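Local atomic coordinates of fumarate lyase (Mesorhizobium sp., PDB entry 3C8T), a protein that belongs to the fumarase/aspartase superfamily, whose mainly helical chains assemble into tetramers around a bundle of long helices. Residues M371-H376 against K412-E417; H383-L388 against M407-K412. One frame throughout, in Å; residues are numbered along the deposited sequence. Where two conformers were deposited one is given.

Contact 1 (M371-H376 against K412-E417); sequences MALAPH and KPLGEE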
loop_
_atom_site.group_PDB
_atom_site.type_symbol
_atom_site.label_atom_id
_atom_site.label_comp_id
_atom_site.label_asym_id
_atom_site.label_seq_id
_atom_site.Cartn_x
_atom_site.Cartn_y
_atom_site.Cartn_z
ATOM N N MET A 371 0.593 46.080 1.836
ATOM C CA MET A 371 1.108 46.457 0.504
ATOM C C MET A 371 0.970 47.971 0.291
ATOM O O MET A 371 1.891 48.651 -0.143
ATOM C CB MET A 371 0.354 45.674 -0.602
ATOM C CG MET A 371 0.781 45.933 -2.082
ATOM S SD MET A 371 -0.479 45.467 -3.323
ATOM C CE MET A 371 -1.912 46.355 -2.662
ATOM N N ALA A 372 -0.208 48.501 0.594
ATOM C CA ALA A 372 -0.448 49.929 0.382
ATOM C C ALA A 372 0.291 50.842 1.366
ATOM O O ALA A 372 0.614 51.984 1.042
ATOM C CB ALA A 372 -1.937 50.231 0.422
ATOM N N LEU A 373 0.531 50.337 2.568
ATOM C CA LEU A 373 1.087 51.123 3.639
ATOM C C LEU A 373 2.614 51.190 3.536
ATOM O O LEU A 373 3.190 52.256 3.713
ATOM C CB LEU A 373 0.642 50.565 5.012
ATOM C CG LEU A 373 1.009 51.376 6.276
ATOM C CD1 LEU A 373 0.497 52.853 6.227
ATOM C CD2 LEU A 373 0.521 50.698 7.527
ATOM N N ALA A 374 3.243 50.052 3.231
ATOM C CA ALA A 374 4.707 49.913 3.117
ATOM C C ALA A 374 5.471 51.095 2.481
ATOM O O ALA A 374 6.457 51.558 3.055
ATOM C CB ALA A 374 5.062 48.609 2.423
ATOM N N PRO A 375 5.048 51.574 1.295
ATOM C CA PRO A 375 5.757 52.761 0.789
ATOM C C PRO A 375 5.818 53.970 1.751
ATOM O O PRO A 375 6.693 54.819 1.568
ATOM C CB PRO A 375 4.982 53.134 -0.489
ATOM C CG PRO A 375 4.362 51.878 -0.935
ATOM C CD PRO A 375 4.028 51.105 0.336
ATOM N N HIS A 376 4.918 54.040 2.741
ATOM C CA HIS A 376 4.854 55.187 3.658
ATOM C C HIS A 376 5.650 54.953 4.935
ATOM O O HIS A 376 6.382 55.832 5.401
ATOM C CB HIS A 376 3.401 55.541 4.023
ATOM C CG HIS A 376 2.561 55.908 2.846
ATOM N ND1 HIS A 376 2.473 57.199 2.366
ATOM C CD2 HIS A 376 1.783 55.150 2.033
ATOM C CE1 HIS A 376 1.685 57.219 1.304
ATOM N NE2 HIS A 376 1.254 55.988 1.082
ATOM N N LYS A 412 -4.148 58.407 8.256
ATOM C CA LYS A 412 -3.639 59.668 7.674
ATOM C C LYS A 412 -2.820 59.442 6.388
ATOM O O LYS A 412 -3.107 60.078 5.364
ATOM C CB LYS A 412 -2.886 60.535 8.719
ATOM N N PRO A 413 -1.804 58.542 6.412
ATOM C CA PRO A 413 -1.137 58.342 5.114
ATOM C C PRO A 413 -2.050 57.785 3.984
ATOM O O PRO A 413 -1.912 58.200 2.846
ATOM C CB PRO A 413 0.015 57.370 5.435
ATOM C CG PRO A 413 -0.343 56.766 6.755
ATOM C CD PRO A 413 -1.186 57.743 7.485
ATOM N N LEU A 414 -2.961 56.870 4.303
ATOM C CA LEU A 414 -3.796 56.222 3.279
ATOM C C LEU A 414 -5.115 56.969 2.942
ATOM O O LEU A 414 -5.505 57.060 1.762
ATOM C CB LEU A 414 -4.076 54.766 3.681
ATOM C CG LEU A 414 -2.837 53.862 3.714
ATOM C CD1 LEU A 414 -3.228 52.399 3.983
ATOM C CD2 LEU A 414 -2.007 54.003 2.402
ATOM N N GLY A 415 -5.774 57.517 3.970
ATOM C CA GLY A 415 -7.069 58.148 3.775
ATOM C C GLY A 415 -8.108 57.062 3.990
ATOM O O GLY A 415 -7.870 55.899 3.663
ATOM N N GLU A 416 -9.250 57.448 4.542
ATOM C CA GLU A 416 -10.353 56.550 4.840
ATOM C C GLU A 416 -10.994 55.900 3.618
ATOM O O GLU A 416 -11.426 54.745 3.692
ATOM C CB GLU A 416 -11.437 57.281 5.617
ATOM C CG GLU A 416 -11.409 56.991 7.098
ATOM C CD GLU A 416 -12.731 57.331 7.783
ATOM O OE1 GLU A 416 -13.758 57.488 7.096
ATOM O OE2 GLU A 416 -12.745 57.431 9.030
ATOM N N GLU A 417 -11.082 56.643 2.513
ATOM C CA GLU A 417 -11.670 56.100 1.289
ATOM C C GLU A 417 -10.786 54.917 0.822
ATOM O O GLU A 417 -11.271 53.810 0.641
ATOM C CB GLU A 417 -11.773 57.187 0.214
ATOM C CG GLU A 417 -12.734 56.820 -0.953
ATOM C CD GLU A 417 -14.232 56.779 -0.525
ATOM O OE1 GLU A 417 -15.053 56.186 -1.269
ATOM O OE2 GLU A 417 -14.587 57.337 0.548
#
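L414, P413 and H376 carry most of this helix-to-helix contact in the small helical domain that ends chains of the fumarase/aspartase superfamily. Helix 366-377 meets the end of helix 408-414 here, burying 230 Å² in all, and the contact is van der Waals packing, with no hydrogen bond between the two segments. L414 contributes the largest share. Its CG lies anti to the carbonyl carbon (chi1 -65°), and although the CA–CB bond does not aim at the opposite helix, the branch ending in CD2 comes nearer. That methyl approaches A372 O at 3.6 Å and A372 CB at 4.3 Å. It also meets the imidazole of H376 obliquely, 4.0 Å from CD2 of that ring.

P413 and H376 form a CH-pi contact. The P413 CB lies over one face of the imidazole, 4.2 Å from the ring centroid and 24° off the normal, displaced toward the rim. The edge of the same ring has A372 O and L373 O in its plane, so A372 O borders both the imidazole and the L414 methyl. L373, which is buried, adds its CD1 methyl: with CG anti to the backbone N (chi1 -173°), it reaches P413 CG at 4.0 Å and also approaches L414 CG.

Both helices are irregular where they meet. P375 and P413 lack an N-H, and around P375 the helix is kinked, with H376 N bonding to L373 O at 2.7 Å. Beyond L414, G415 turns to positive phi and serves as N-cap of helix 416-422, whose L419 and L422 also touch L414. Within the CH-pi contact, P413 CB sits equally close to two ring atoms, 3.9 Å from both H376 CG and H376 ND1.

Contact 2 (H383-L388 against M407-K412); sequences HDIVYL and MPEVAK
I385 makes apolar contacts with M407 and V410, and no polar bond joins the two segments. Its CB points toward helix 408-414, and the CG2 branch, anti to the backbone N, lies 3.9 Å from M407 CE. The same methyl meets V410 CG2, the two side chains running past each other in opposite directions, but this approach is modelled too closely for its length to be trusted. L388, one turn further along helix 379-395, brings CD2 to 4.4 Å from M407 CE, so the thioether methyl touches both residues.

A second kind of contact uses the aliphatic part of a charged side chain. E409 CG lies 3.9 Å from I385 CD1 and just as near to CG2, crossing the isoleucine aslant; the packing is done by its methylene.

Methyl against backbone is the third kind. The M407 chain is bent at its last torsion (chi3 69°), and CE stands 3.4 Å from I385 O.

Backbone bonds organise the M407 end. M407 occupies the N-cap position, and its O accepts from V410 N at 2.8 Å and from A411 N at 2.9 Å. The whole is plain helix-to-helix packing, here between helix 379-395 and the N-cap and first turn of helix 408-414, within the all-helical C-terminal domain.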
loop_
_atom_site.group_PDB
_atom_site.type_symbol
_atom_site.label_atom_id
_atom_site.label_comp_id
_atom_site.label_asym_id
_atom_site.label_seq_id
_atom_site.Cartn_x
_atom_site.Cartn_y
_atom_site.Cartn_z
ATOM N N HIS A 383 3.729 45.964 8.225
ATOM C CA HIS A 383 3.306 44.667 8.764
ATOM C C HIS A 383 2.939 44.711 10.251
ATOM O O HIS A 383 1.897 44.184 10.659
ATOM C CB HIS A 383 4.374 43.614 8.519
ATOM C CG HIS A 383 3.994 42.264 9.018
ATOM N ND1 HIS A 383 4.156 41.883 10.338
ATOM C CD2 HIS A 383 3.446 41.200 8.379
ATOM C CE1 HIS A 383 3.728 40.641 10.489
ATOM N NE2 HIS A 383 3.285 40.207 9.318
ATOM N N ASP A 384 3.770 45.359 11.057
ATOM C CA ASP A 384 3.466 45.463 12.485
ATOM C C ASP A 384 2.200 46.250 12.792
ATOM O O ASP A 384 1.391 45.807 13.611
ATOM C CB ASP A 384 4.662 45.986 13.294
ATOM C CG ASP A 384 5.793 44.947 13.405
ATOM O OD1 ASP A 384 5.551 43.841 13.934
ATOM O OD2 ASP A 384 6.927 45.245 12.972
ATOM N N ILE A 385 2.011 47.379 12.115
ATOM C CA ILE A 385 0.815 48.234 12.309
ATOM C C ILE A 385 -0.499 47.479 12.002
ATOM O O ILE A 385 -1.455 47.530 12.786
ATOM C CB ILE A 385 0.924 49.544 11.449
ATOM C CG1 ILE A 385 2.078 50.410 11.974
ATOM C CG2 ILE A 385 -0.420 50.315 11.407
ATOM C CD1 ILE A 385 2.535 51.551 11.051
ATOM N N VAL A 386 -0.514 46.778 10.863
ATOM C CA VAL A 386 -1.710 46.114 10.357
ATOM C C VAL A 386 -1.989 44.859 11.160
ATOM O O VAL A 386 -3.152 44.535 11.401
ATOM C CB VAL A 386 -1.591 45.741 8.841
ATOM C CG1 VAL A 386 -2.812 44.869 8.369
ATOM C CG2 VAL A 386 -1.410 46.979 7.946
ATOM N N TYR A 387 -0.945 44.121 11.551
ATOM C CA TYR A 387 -1.163 42.938 12.402
ATOM C C TYR A 387 -1.752 43.353 13.775
ATOM O O TYR A 387 -2.645 42.697 14.301
ATOM C CB TYR A 387 0.112 42.093 12.554
ATOM N N LEU A 388 -1.271 44.466 14.316
ATOM C CA LEU A 388 -1.877 45.118 15.471
ATOM C C LEU A 388 -3.337 45.521 15.217
ATOM O O LEU A 388 -4.210 45.301 16.074
ATOM C CB LEU A 388 -1.046 46.350 15.865
ATOM C CG LEU A 388 -1.455 47.158 17.110
ATOM C CD1 LEU A 388 -1.537 46.294 18.370
ATOM C CD2 LEU A 388 -0.548 48.370 17.349
ATOM N N MET A 407 -6.681 54.659 13.613
ATOM C CA MET A 407 -5.255 54.466 13.836
ATOM C C MET A 407 -4.487 55.445 12.933
ATOM O O MET A 407 -4.221 55.137 11.774
ATOM C CB MET A 407 -4.863 52.987 13.547
ATOM C CG MET A 407 -5.189 51.957 14.679
ATOM S SD MET A 407 -4.878 50.181 14.309
ATOM C CE MET A 407 -3.091 50.138 14.250
ATOM N N PRO A 408 -4.119 56.639 13.453
ATOM C CA PRO A 408 -3.629 57.681 12.511
ATOM C C PRO A 408 -2.367 57.317 11.712
ATOM O O PRO A 408 -2.144 57.867 10.627
ATOM C CB PRO A 408 -3.392 58.911 13.425
ATOM C CG PRO A 408 -4.261 58.635 14.658
ATOM C CD PRO A 408 -4.123 57.133 14.850
ATOM N N GLU A 409 -1.554 56.405 12.241
ATOM C CA GLU A 409 -0.368 55.938 11.531
ATOM C C GLU A 409 -0.720 55.135 10.251
ATOM O O GLU A 409 0.159 54.857 9.434
ATOM C CB GLU A 409 0.548 55.135 12.481
ATOM C CG GLU A 409 -0.001 53.793 13.017
ATOM C CD GLU A 409 -0.769 53.907 14.349
ATOM O OE1 GLU A 409 -0.568 53.015 15.214
ATOM O OE2 GLU A 409 -1.569 54.865 14.540
ATOM N N VAL A 410 -2.001 54.771 10.086
ATOM C CA VAL A 410 -2.495 54.186 8.832
ATOM C C VAL A 410 -3.483 55.129 8.130
ATOM O O VAL A 410 -3.354 55.388 6.927
ATOM C CB VAL A 410 -3.265 52.834 9.043
ATOM C CG1 VAL A 410 -3.232 51.965 7.757
ATOM C CG2 VAL A 410 -2.748 52.085 10.227
ATOM N N ALA A 411 -4.496 55.583 8.872
ATOM C CA ALA A 411 -5.579 56.410 8.325
ATOM C C ALA A 411 -5.074 57.676 7.620
ATOM O O ALA A 411 -5.480 57.952 6.483
ATOM C CB ALA A 411 -6.583 56.747 9.387
ATOM N N LYS A 412 -4.148 58.407 8.256
ATOM C CA LYS A 412 -3.639 59.668 7.674
ATOM C C LYS A 412 -2.820 59.442 6.388
ATOM O O LYS A 412 -3.107 60.078 5.364
ATOM C CB LYS A 412 -2.886 60.535 8.719
#

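In the fold
From the N terminus, the chain reaches this region about 49 Å from its centre, beyond the long-helix bundle. Helix 366-377 comes first and supplies one side of contact 1; helix 379-395 follows directly and supplies one side of contact 2. After helix 400-404 the chain returns through helix 408-414, which completes both. Contact 2 spans 18 intervening residues and lies within the larger loop that contact 1 closes, apart from K412, shared by both, so the two nest without crossing. Their centres are 9 Å apart. L373 joins them, its CD2 lying 4.0 Å from both V410 CG1 and I385 CG2, one in each segment of contact 2. Helix 408-414 is thereby tied to two consecutive helices.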